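Local coordinates for 5-Carboxyvanillate Decarboxylase (PDB 4QRN), which probably removes a carboxyl group from 5-carboxyvanillate, using a manganese-bound active site of the amidohydrolase superfamily, at residues L36-E41 and N366-F371; D100-D105 and Y341-V346; L207-A212 and V236-H241; T309-A314 and A334-Y339. One frame throughout, in Å; residues are numbered along the deposited sequence.

Overall arrangement
Leaving the N terminus, the chain enters the first barrel strand at 36-41, and contact 1 closes the longest loop only when the final helix returns at 366-371. Within that loop, contact 2 joins the end of helix 93-101 to the start of helix 343-350. Contacts 3 and 4 both lie inside contact 2 and follow one another without crossing: 207-212 meets 236-241 first, and then 309-314 meets 334-339. Contacts 1, 3 and 4 converge on the manganese ion through Glu41, His210 and Asp336, so three separate barrel strands or their following loops build one site. Contact 2 stays at the periphery, touching contact 1 through Arg37 and contact 4 through Met335.

Contact 1. Residues L36-E41 and N366-F371; sequences LRIATE and NAEKWF. With MN (manganese (II) ion), chain E.
Thr40 reaches from the strand toward the last helix and meets Ala367 and Phe371 together. Its CB sits 4.0 Å from Phe371 CE2. Beyond it, methyl CG2 approaches the ring obliquely, with Thr40 CG2 to Phe371 CE2 at 3.7 Å, and touches Ala367 CB at the same 3.7 Å. The other branch, OG1, turns elsewhere and bonds the carbonyl oxygen of Tyr333. Threonine suits this place because one small side chain offers a methyl to the helix and a hydroxyl to the Tyr333 carbonyl. Two residues earlier Ile38 faces the same helix, laying CG2 4.0 Å from Ala367 CB. Its CG1 is anti to the carbonyl carbon (chi1 -58°) and its chain extended, which carries CD1 across the aliphatic part of Glu368, 3.9 Å from CG. In the (beta/alpha)8 barrel of the amidohydrolases this joins the first strand, 38-44, to the C-terminal helix 356-370, the two short axes passing 9.6 Å apart at 56°. The small Ala367 lets the helix come near enough for both strand residues to touch it. Glu41 leads its carboxylate away from the helix and binds manganese through OE2, while OE1 accepts a bond from Tyr208.

Contact 2. Residues D100-D105 and Y341-V346; sequences DATGID and YVADEV
The ring of Tyr341 meets Thr102 obliquely, neither squarely over a face nor at an edge: Thr102 CG2 lies 3.5 Å from CE1 of Tyr341, and Thr102 OG1 3.6 Å from that same CE1. With CG anti to the backbone N (chi1 175°), the tyrosine swings its ring over to this loop and brings OH within 3.9 Å of Ala101 CB. A second ring, that of Tyr337, meets Tyr341 edge-to-face. The polar ends of both contact residues converge on one acceptor, since Tyr341 OH and Thr102 OG1 each bond the carbonyl oxygen of Asp98. Thr102 CG2 also rests 3.9 Å from Ala343 CB, where a small residue lets the helix start close by. Further along, Val346 presents CG1 to Thr102 O at 3.7 Å, while its CG2 touches Ile104 CD1 more loosely. Beta-branched residues suit this place: Thr102 offers a methyl as well as its hydroxyl, Val346 two methyls. Gly103 takes a positive phi of 68°, easy for a residue without a side chain, and is the C-prime residue of a Schellman motif that ends helix 93-101; the contact sets this helix terminus against the beginning of helix 343-350, whose N-cap is Val342.

Contact 3. Residues L207-A212 and V236-H241; sequences LYIHPA and VETGMH. With MN (manganese (II) ion), chain E; 1DF (4-hydroxy-3-methoxy-5-nitrobenzoic acid), chain F.
Van der Waals contact between Thr238 and Pro211 is the tightest part of this meeting. The threonine OG1 presses against the proline, 3.0 Å from Pro211 CA and 3.2 Å from its CB, while the hydroxyl is bonded to Phe234 O one helical turn back. With chi1 at -48° the methyl swings opposite the backbone N, which brings CG2 to Ile209 O at 3.5 Å and, less closely, to Ile209 CG2. With an alanine here both branches vanish, which would probably open a gap beside Pro211 and Ile209 and leave the Phe234 carbonyl without its hydroxyl partner. Ile209 CG2 also approaches His241 ND1, crossing that side chain at about a right angle, and Glu237 CG packs 3.4 Å from Ala212 O. Hydrogen bonds fix the polar groups: His210 ND1 gives its hydrogen to Pro211 O at 2.9 Å, on a lone pair, with an N-H...O angle of 152°. This holds the imidazole turned so that metal coordination falls to NE2, 2.2 Å from manganese. A two-nitrogen imidazole suits this place: one nitrogen donates, the other binds the ion, as do O3 and O11 of the inhibitor. Glu237 and His241 share Ser181 as a partner. The strand 207-209 runs between parallel strands 177-179 and 259-261, helix 233-248 covers its Ile209 side, helix 263-266 touches Pro211, and Val236 packs on Val236 of the second subunit.

Contact 4. Residues T309-A314 and A334-Y339; sequences TNSGVA and AMDYPY. With MN (manganese (II) ion), chain E; 1DF (4-hydroxy-3-methoxy-5-nitrobenzoic acid), chain F.
Two loops at the metal-binding end of the barrel meet where Asn310 and Ser311 face Ala334 and Asp336. Asn310 OD1 accepts the backbone N-H of Ala334 at 2.8 Å, nearly along the C=O axis (166°). The amide's other end, ND2, donates to Val313 O at 3.1 Å, coming from above that carbonyl plane, so one asparagine grips both its own type II turn (Asn310 to Val313) and the neighbouring loop. Ala334 CB lies 3.6 Å from Thr309 OG1 and 3.8 Å from Ser311 CB; the small methyl lets the two loops come close. Ser311 CB also lies 3.5 Å from Asp336 OD2. Gly312 takes a positive phi of 73° in the turn, suited to glycine, and a water links its N to Met335 O. In the (beta/alpha)8 barrel of the amidohydrolase superfamily the aspartate following the last strand is a metal ligand, and here Asp336 OD1 binds manganese at 2.1 Å. Its other oxygen, OD2, bonds His263 NE2. Ser311 OG joins Glu41 to His263 N, placing a second-shell hydroxyl next to the metal-binding glutamate. Tyr339 covers one face of the bound nitrobenzoate, the two rings nearly parallel, with ligand CM2 3.2 Å above the tyrosine plane and over its centre. Past the ring, Tyr339 OH lies 3.3 Å from methoxy carbon CV of the ligand and is hydrogen-bonded to Thr112 OG1. An alanine in this place is likely to uncover that face of the inhibitor and leave Thr112 without its phenol partner. A cis peptide before Pro338 shapes the chain leading to this tyrosine.

Contact 1. Residues L36-E41 and N366-F371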
# COMPACT_ATOMS: atom_id res chain seq x y z
N LEU A 36 9.12 11.03 -28.48
CA LEU A 36 10.22 10.20 -28.03
C LEU A 36 9.76 9.38 -26.84
O LEU A 36 8.87 9.81 -26.10
CB LEU A 36 11.41 11.06 -27.59
CG LEU A 36 12.02 11.96 -28.65
CD1 LEU A 36 13.14 12.78 -28.03
CD2 LEU A 36 12.53 11.16 -29.83
N ARG A 37 10.35 8.21 -26.66
CA ARG A 37 10.11 7.41 -25.46
C ARG A 37 11.27 7.66 -24.50
O ARG A 37 12.39 7.21 -24.77
CB ARG A 37 9.95 5.94 -25.77
CG ARG A 37 8.83 5.64 -26.77
CD ARG A 37 8.57 4.15 -26.87
NE ARG A 37 7.68 3.77 -27.95
CZ ARG A 37 8.05 3.61 -29.22
NH1 ARG A 37 9.31 3.84 -29.59
NH2 ARG A 37 7.15 3.20 -30.11
N ILE A 38 11.00 8.37 -23.41
CA ILE A 38 11.99 8.67 -22.39
C ILE A 38 11.65 7.85 -21.15
O ILE A 38 10.59 8.06 -20.53
CB ILE A 38 12.04 10.18 -22.06
CG1 ILE A 38 12.34 10.97 -23.36
CG2 ILE A 38 13.06 10.44 -20.96
CD1 ILE A 38 12.42 12.48 -23.18
N ALA A 39 12.51 6.89 -20.81
CA ALA A 39 12.27 5.99 -19.69
C ALA A 39 12.94 6.58 -18.45
O ALA A 39 14.15 6.78 -18.43
CB ALA A 39 12.83 4.62 -20.02
N THR A 40 12.14 6.85 -17.41
CA THR A 40 12.61 7.66 -16.29
C THR A 40 12.97 6.92 -14.99
O THR A 40 13.22 7.61 -13.99
CB THR A 40 11.59 8.75 -15.97
OG1 THR A 40 10.34 8.14 -15.61
CG2 THR A 40 11.38 9.70 -17.14
N GLU A 41 13.08 5.59 -15.00
CA GLU A 41 13.50 4.88 -13.79
C GLU A 41 14.33 3.64 -14.14
O GLU A 41 13.91 2.51 -13.93
CB GLU A 41 12.33 4.49 -12.89
CG GLU A 41 12.81 4.09 -11.46
CD GLU A 41 11.78 3.31 -10.68
OE1 GLU A 41 10.72 3.87 -10.39
OE2 GLU A 41 12.01 2.11 -10.34
N ASN A 366 6.69 15.59 -20.30
CA ASN A 366 6.74 15.75 -18.86
C ASN A 366 8.16 15.54 -18.34
O ASN A 366 8.67 16.36 -17.59
CB ASN A 366 5.76 14.80 -18.17
CG ASN A 366 4.29 15.17 -18.40
OD1 ASN A 366 3.95 16.29 -18.83
ND2 ASN A 366 3.41 14.23 -18.10
N ALA A 367 8.81 14.46 -18.77
CA ALA A 367 10.18 14.22 -18.35
C ALA A 367 11.09 15.37 -18.78
O ALA A 367 11.96 15.79 -18.03
CB ALA A 367 10.67 12.90 -18.94
N GLU A 368 10.90 15.88 -20.00
CA GLU A 368 11.76 16.99 -20.44
C GLU A 368 11.60 18.19 -19.51
O GLU A 368 12.59 18.87 -19.21
CB GLU A 368 11.44 17.37 -21.88
CG GLU A 368 11.93 16.33 -22.86
CD GLU A 368 11.56 16.58 -24.30
OE1 GLU A 368 10.54 17.23 -24.59
OE2 GLU A 368 12.28 16.03 -25.16
N LYS A 369 10.38 18.46 -19.05
CA LYS A 369 10.17 19.56 -18.13
C LYS A 369 10.76 19.27 -16.75
O LYS A 369 11.57 20.06 -16.24
CB LYS A 369 8.67 19.85 -17.98
CG LYS A 369 8.39 20.91 -16.92
CD LYS A 369 6.95 21.33 -16.85
CE LYS A 369 6.76 22.35 -15.74
NZ LYS A 369 5.37 22.87 -15.68
N TRP A 370 10.36 18.16 -16.12
CA TRP A 370 10.70 17.97 -14.72
C TRP A 370 12.16 17.62 -14.47
O TRP A 370 12.69 17.91 -13.40
CB TRP A 370 9.78 16.92 -14.08
CG TRP A 370 8.35 17.32 -14.17
CD1 TRP A 370 7.36 16.65 -14.85
CD2 TRP A 370 7.72 18.49 -13.62
NE1 TRP A 370 6.17 17.31 -14.74
CE2 TRP A 370 6.36 18.44 -14.00
CE3 TRP A 370 8.15 19.55 -12.80
CZ2 TRP A 370 5.44 19.41 -13.62
CZ3 TRP A 370 7.23 20.52 -12.43
CH2 TRP A 370 5.89 20.43 -12.84
N PHE A 371 12.81 16.99 -15.46
CA PHE A 371 14.24 16.71 -15.37
C PHE A 371 15.09 17.81 -16.03
O PHE A 371 16.31 17.74 -16.00
CB PHE A 371 14.59 15.36 -15.98
CG PHE A 371 14.09 14.17 -15.20
CD1 PHE A 371 14.85 13.61 -14.19
CD2 PHE A 371 12.87 13.59 -15.53
CE1 PHE A 371 14.41 12.48 -13.52
CE2 PHE A 371 12.41 12.46 -14.86
CZ PHE A 371 13.20 11.89 -13.87
MN MN E . 13.42 0.50 -10.09
O HOH W 1 15.02 1.34 -11.33

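Contact 2. Residues D100-D105 and Y341-V346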
# COMPACT_ATOMS: atom_id res chain seq x y z
N ASP A 100 17.36 0.21 -28.13
CA ASP A 100 16.99 0.30 -29.53
C ASP A 100 15.89 -0.74 -29.84
O ASP A 100 14.96 -0.46 -30.60
CB ASP A 100 18.20 0.06 -30.42
CG ASP A 100 19.20 1.22 -30.42
OD1 ASP A 100 18.85 2.35 -30.00
OD2 ASP A 100 20.34 1.01 -30.90
N ALA A 101 16.01 -1.94 -29.29
CA ALA A 101 15.07 -3.02 -29.57
C ALA A 101 13.68 -2.77 -29.01
O ALA A 101 12.73 -3.46 -29.39
CB ALA A 101 15.62 -4.34 -29.06
N THR A 102 13.56 -1.84 -28.07
CA THR A 102 12.25 -1.51 -27.50
C THR A 102 11.85 -0.05 -27.76
O THR A 102 10.92 0.47 -27.15
CB THR A 102 12.20 -1.84 -26.00
OG1 THR A 102 13.33 -1.26 -25.31
CG2 THR A 102 12.14 -3.34 -25.80
N GLY A 103 12.54 0.59 -28.70
CA GLY A 103 12.17 1.94 -29.07
C GLY A 103 12.38 3.00 -28.00
O GLY A 103 11.73 4.05 -28.05
N ILE A 104 13.27 2.73 -27.05
CA ILE A 104 13.53 3.68 -25.98
C ILE A 104 14.61 4.67 -26.42
O ILE A 104 15.76 4.30 -26.66
CB ILE A 104 13.92 2.97 -24.66
CG1 ILE A 104 12.81 2.00 -24.22
CG2 ILE A 104 14.24 4.01 -23.59
CD1 ILE A 104 11.41 2.60 -24.13
N ASP A 105 14.21 5.93 -26.56
CA ASP A 105 15.12 6.97 -27.04
C ASP A 105 16.11 7.42 -25.98
O ASP A 105 17.28 7.64 -26.29
CB ASP A 105 14.29 8.15 -27.56
CG ASP A 105 13.50 7.76 -28.77
OD1 ASP A 105 14.14 7.56 -29.83
OD2 ASP A 105 12.26 7.61 -28.67
N TYR A 341 11.91 -5.53 -18.24
CA TYR A 341 12.25 -5.21 -19.63
C TYR A 341 11.34 -6.01 -20.54
O TYR A 341 11.60 -7.18 -20.80
CB TYR A 341 13.72 -5.58 -19.87
CG TYR A 341 14.20 -5.40 -21.29
CD1 TYR A 341 14.03 -4.20 -21.97
CD2 TYR A 341 14.85 -6.43 -21.95
CE1 TYR A 341 14.48 -4.02 -23.27
CE2 TYR A 341 15.31 -6.28 -23.25
CZ TYR A 341 15.12 -5.08 -23.91
OH TYR A 341 15.55 -4.92 -25.20
N VAL A 342 10.24 -5.40 -20.98
CA VAL A 342 9.18 -6.15 -21.66
C VAL A 342 8.70 -5.38 -22.87
O VAL A 342 8.00 -4.38 -22.75
CB VAL A 342 7.98 -6.42 -20.71
CG1 VAL A 342 7.00 -7.36 -21.40
CG2 VAL A 342 8.45 -6.95 -19.34
N ALA A 343 9.10 -5.83 -24.05
CA ALA A 343 8.70 -5.13 -25.28
C ALA A 343 7.18 -4.99 -25.36
O ALA A 343 6.66 -3.96 -25.81
CB ALA A 343 9.26 -5.87 -26.51
N ASP A 344 6.44 -6.03 -24.96
CA ASP A 344 4.99 -5.95 -25.05
C ASP A 344 4.42 -4.84 -24.16
O ASP A 344 3.34 -4.33 -24.47
CB ASP A 344 4.34 -7.29 -24.69
CG ASP A 344 4.37 -8.29 -25.82
OD1 ASP A 344 4.54 -7.90 -26.98
OD2 ASP A 344 4.16 -9.47 -25.52
N GLU A 345 5.09 -4.47 -23.08
CA GLU A 345 4.61 -3.35 -22.26
C GLU A 345 4.72 -2.05 -23.04
O GLU A 345 3.81 -1.23 -22.97
CB GLU A 345 5.37 -3.28 -20.94
CG GLU A 345 4.95 -4.38 -20.00
CD GLU A 345 5.60 -4.33 -18.62
OE1 GLU A 345 6.55 -3.54 -18.41
OE2 GLU A 345 5.11 -5.10 -17.76
N VAL A 346 5.82 -1.85 -23.75
CA VAL A 346 5.97 -0.64 -24.54
C VAL A 346 4.85 -0.59 -25.59
O VAL A 346 4.24 0.45 -25.81
CB VAL A 346 7.35 -0.54 -25.22
CG1 VAL A 346 7.48 0.80 -25.92
CG2 VAL A 346 8.47 -0.71 -24.18

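Contact 3. Residues L207-A212 and V236-H241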
# COMPACT_ATOMS: atom_id res chain seq x y z
N LEU A 207 14.33 15.13 -6.39
CA LEU A 207 14.72 13.93 -5.69
C LEU A 207 13.83 12.79 -6.13
O LEU A 207 12.60 12.91 -6.00
CB LEU A 207 14.52 14.15 -4.19
CG LEU A 207 14.66 12.90 -3.32
CD1 LEU A 207 16.06 12.26 -3.44
CD2 LEU A 207 14.34 13.23 -1.88
N TYR A 208 14.40 11.69 -6.61
CA TYR A 208 13.62 10.48 -6.88
C TYR A 208 13.80 9.56 -5.66
O TYR A 208 14.93 9.15 -5.36
CB TYR A 208 14.14 9.82 -8.17
CG TYR A 208 13.14 8.89 -8.85
CD1 TYR A 208 12.69 7.71 -8.25
CD2 TYR A 208 12.64 9.19 -10.11
CE1 TYR A 208 11.78 6.87 -8.90
CE2 TYR A 208 11.75 8.35 -10.76
CZ TYR A 208 11.33 7.19 -10.16
OH TYR A 208 10.44 6.38 -10.82
N ILE A 209 12.71 9.28 -4.94
CA ILE A 209 12.79 8.31 -3.84
C ILE A 209 12.40 6.97 -4.44
O ILE A 209 11.23 6.71 -4.73
CB ILE A 209 11.93 8.66 -2.63
CG1 ILE A 209 12.33 10.02 -2.08
CG2 ILE A 209 12.14 7.58 -1.55
CD1 ILE A 209 11.53 10.48 -0.87
N HIS A 210 13.41 6.14 -4.68
CA HIS A 210 13.25 4.82 -5.24
C HIS A 210 13.09 3.81 -4.11
O HIS A 210 13.61 4.02 -3.01
CB HIS A 210 14.52 4.49 -6.04
CG HIS A 210 14.43 3.21 -6.81
ND1 HIS A 210 14.66 1.98 -6.24
CD2 HIS A 210 14.11 2.97 -8.10
CE1 HIS A 210 14.47 1.04 -7.16
NE2 HIS A 210 14.15 1.62 -8.31
N PRO A 211 12.41 2.67 -4.34
CA PRO A 211 12.27 1.71 -3.24
C PRO A 211 13.58 1.09 -2.80
O PRO A 211 14.62 1.07 -3.48
CB PRO A 211 11.37 0.63 -3.83
CG PRO A 211 10.58 1.30 -4.91
CD PRO A 211 11.56 2.32 -5.50
N ALA A 212 13.49 0.51 -1.61
CA ALA A 212 14.45 -0.42 -1.06
C ALA A 212 13.65 -1.43 -0.28
O ALA A 212 12.49 -1.21 0.07
CB ALA A 212 15.46 0.30 -0.15
N VAL A 236 5.30 -0.51 0.20
CA VAL A 236 5.08 -0.15 1.59
C VAL A 236 6.16 0.83 2.04
O VAL A 236 5.88 1.90 2.58
CB VAL A 236 5.07 -1.40 2.47
CG1 VAL A 236 5.13 -1.02 3.97
CG2 VAL A 236 3.84 -2.29 2.17
N GLU A 237 7.42 0.43 1.84
CA GLU A 237 8.56 1.21 2.29
C GLU A 237 8.54 2.61 1.67
O GLU A 237 8.73 3.62 2.34
CB GLU A 237 9.84 0.45 1.92
CG GLU A 237 11.12 1.26 1.97
CD GLU A 237 11.54 1.82 3.32
OE1 GLU A 237 11.10 1.33 4.37
OE2 GLU A 237 12.39 2.74 3.29
N THR A 238 8.34 2.67 0.36
CA THR A 238 8.51 3.92 -0.36
C THR A 238 7.30 4.83 -0.16
O THR A 238 7.45 6.04 0.03
CB THR A 238 8.73 3.64 -1.86
OG1 THR A 238 9.72 2.63 -2.00
CG2 THR A 238 9.20 4.90 -2.57
N GLY A 239 6.10 4.27 -0.19
CA GLY A 239 4.92 5.05 0.11
C GLY A 239 4.97 5.60 1.54
O GLY A 239 4.63 6.76 1.78
N MET A 240 5.40 4.78 2.48
CA MET A 240 5.57 5.27 3.85
C MET A 240 6.55 6.44 3.89
O MET A 240 6.32 7.44 4.58
CB MET A 240 6.09 4.15 4.76
CG MET A 240 6.22 4.60 6.22
SD MET A 240 6.95 3.33 7.28
CE MET A 240 8.58 3.17 6.61
N HIS A 241 7.66 6.30 3.17
CA HIS A 241 8.70 7.33 3.20
C HIS A 241 8.19 8.65 2.63
O HIS A 241 8.38 9.71 3.24
CB HIS A 241 9.92 6.83 2.45
CG HIS A 241 11.19 7.51 2.83
ND1 HIS A 241 12.40 6.93 2.57
CD2 HIS A 241 11.46 8.66 3.51
CE1 HIS A 241 13.36 7.70 3.04
NE2 HIS A 241 12.83 8.75 3.64
MN MN E . 13.42 0.50 -10.09
C1 1DF F . 13.36 -4.89 -8.54
CO1 1DF F . 12.44 -3.99 -9.00
CO2 1DF F . 14.59 -4.43 -8.03
CM1 1DF F . 12.86 -2.61 -9.02
CM2 1DF F . 15.00 -3.12 -8.21
OM 1DF F . 16.20 -2.63 -7.78
CZ 1DF F . 14.18 -2.19 -8.83
CC 1DF F . 13.07 -6.34 -8.48
CV 1DF F . 16.96 -3.45 -6.90
O1 1DF F . 12.24 -6.83 -9.36
O2 1DF F . 13.63 -7.03 -7.62
O3 1DF F . 14.59 -1.00 -9.17
N 1DF F . 11.73 -1.62 -9.04
O11 1DF F . 11.91 -0.44 -8.94
O22 1DF F . 10.56 -2.09 -9.02
O HOH W 1 15.02 1.34 -11.33

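Contact 4. Residues T309-A314 and A334-Y339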
# COMPACT_ATOMS: atom_id res chain seq x y z
N THR A 309 5.98 8.26 -11.78
CA THR A 309 6.21 7.47 -12.99
C THR A 309 5.41 6.17 -12.90
O THR A 309 5.01 5.74 -11.83
CB THR A 309 7.70 7.16 -13.25
OG1 THR A 309 8.08 5.99 -12.49
CG2 THR A 309 8.60 8.34 -12.94
N ASN A 310 5.24 5.52 -14.05
CA ASN A 310 4.55 4.23 -14.09
C ASN A 310 5.48 3.03 -14.08
O ASN A 310 5.10 1.97 -14.58
CB ASN A 310 3.62 4.11 -15.31
CG ASN A 310 4.37 3.74 -16.55
OD1 ASN A 310 5.39 4.35 -16.86
ND2 ASN A 310 3.87 2.76 -17.30
N SER A 311 6.69 3.15 -13.52
CA SER A 311 7.57 2.00 -13.50
C SER A 311 6.86 0.77 -12.95
O SER A 311 6.19 0.85 -11.92
CB SER A 311 8.84 2.28 -12.70
OG SER A 311 8.49 2.81 -11.43
N GLY A 312 6.97 -0.35 -13.65
CA GLY A 312 6.35 -1.59 -13.23
C GLY A 312 4.85 -1.67 -13.38
O GLY A 312 4.26 -2.71 -13.01
N VAL A 313 4.22 -0.62 -13.90
CA VAL A 313 2.76 -0.54 -13.95
C VAL A 313 2.37 -0.11 -15.36
O VAL A 313 1.98 1.04 -15.63
CB VAL A 313 2.20 0.40 -12.87
CG1 VAL A 313 0.67 0.39 -12.91
CG2 VAL A 313 2.67 -0.06 -11.49
N ALA A 314 2.50 -1.06 -16.31
CA ALA A 314 2.17 -0.81 -17.71
C ALA A 314 0.69 -1.17 -17.86
O ALA A 314 0.31 -2.15 -18.50
CB ALA A 314 3.08 -1.63 -18.62
N ALA A 334 8.05 5.20 -17.37
CA ALA A 334 9.32 4.58 -16.97
C ALA A 334 9.20 3.10 -17.26
O ALA A 334 8.12 2.51 -17.15
CB ALA A 334 9.61 4.79 -15.49
N MET A 335 10.34 2.49 -17.60
CA MET A 335 10.39 1.07 -17.89
C MET A 335 10.81 0.20 -16.67
O MET A 335 10.33 -0.92 -16.53
CB MET A 335 11.33 0.82 -19.07
CG MET A 335 11.54 -0.64 -19.39
SD MET A 335 12.59 -0.93 -20.82
CE MET A 335 11.40 -0.84 -22.15
N ASP A 336 11.73 0.69 -15.84
CA ASP A 336 12.33 -0.12 -14.77
C ASP A 336 13.25 -1.19 -15.40
O ASP A 336 13.40 -2.29 -14.86
CB ASP A 336 11.26 -0.74 -13.82
CG ASP A 336 11.53 -0.47 -12.32
OD1 ASP A 336 12.72 -0.22 -11.94
OD2 ASP A 336 10.53 -0.52 -11.55
N TYR A 337 13.92 -0.84 -16.49
CA TYR A 337 14.95 -1.73 -17.03
C TYR A 337 16.06 -1.89 -15.99
O TYR A 337 16.47 -0.90 -15.39
CB TYR A 337 15.52 -1.10 -18.28
CG TYR A 337 16.65 -1.88 -18.92
CD1 TYR A 337 17.98 -1.65 -18.57
CD2 TYR A 337 16.38 -2.82 -19.92
CE1 TYR A 337 19.02 -2.31 -19.20
CE2 TYR A 337 17.43 -3.50 -20.56
CZ TYR A 337 18.74 -3.23 -20.20
OH TYR A 337 19.80 -3.86 -20.83
N PRO A 338 16.61 -3.10 -15.79
CA PRO A 338 16.32 -4.35 -16.49
C PRO A 338 15.39 -5.27 -15.70
O PRO A 338 15.18 -6.41 -16.12
CB PRO A 338 17.71 -4.97 -16.63
CG PRO A 338 18.38 -4.62 -15.33
CD PRO A 338 17.87 -3.20 -15.02
N TYR A 339 14.88 -4.79 -14.56
CA TYR A 339 14.00 -5.59 -13.74
C TYR A 339 12.68 -5.93 -14.42
O TYR A 339 12.06 -6.96 -14.12
CB TYR A 339 13.74 -4.90 -12.40
CG TYR A 339 15.04 -4.70 -11.63
CD1 TYR A 339 15.64 -5.77 -10.98
CD2 TYR A 339 15.67 -3.46 -11.56
CE1 TYR A 339 16.84 -5.63 -10.30
CE2 TYR A 339 16.89 -3.30 -10.89
CZ TYR A 339 17.45 -4.39 -10.25
OH TYR A 339 18.62 -4.28 -9.57
MN MN E . 13.42 0.50 -10.09
C1 1DF F . 13.36 -4.89 -8.54
CO1 1DF F . 12.44 -3.99 -9.00
CO2 1DF F . 14.59 -4.43 -8.03
CM1 1DF F . 12.86 -2.61 -9.02
CM2 1DF F . 15.00 -3.12 -8.21
OM 1DF F . 16.20 -2.63 -7.78
CZ 1DF F . 14.18 -2.19 -8.83
CC 1DF F . 13.07 -6.34 -8.48
CV 1DF F . 16.96 -3.45 -6.90
O1 1DF F . 12.24 -6.83 -9.36
O2 1DF F . 13.63 -7.03 -7.62
O3 1DF F . 14.59 -1.00 -9.17
N 1DF F . 11.73 -1.62 -9.04
O11 1DF F . 11.91 -0.44 -8.94
O22 1DF F . 10.56 -2.09 -9.02
O HOH W 2 7.53 -1.50 -16.49
O HOH W 1 15.02 1.34 -11.33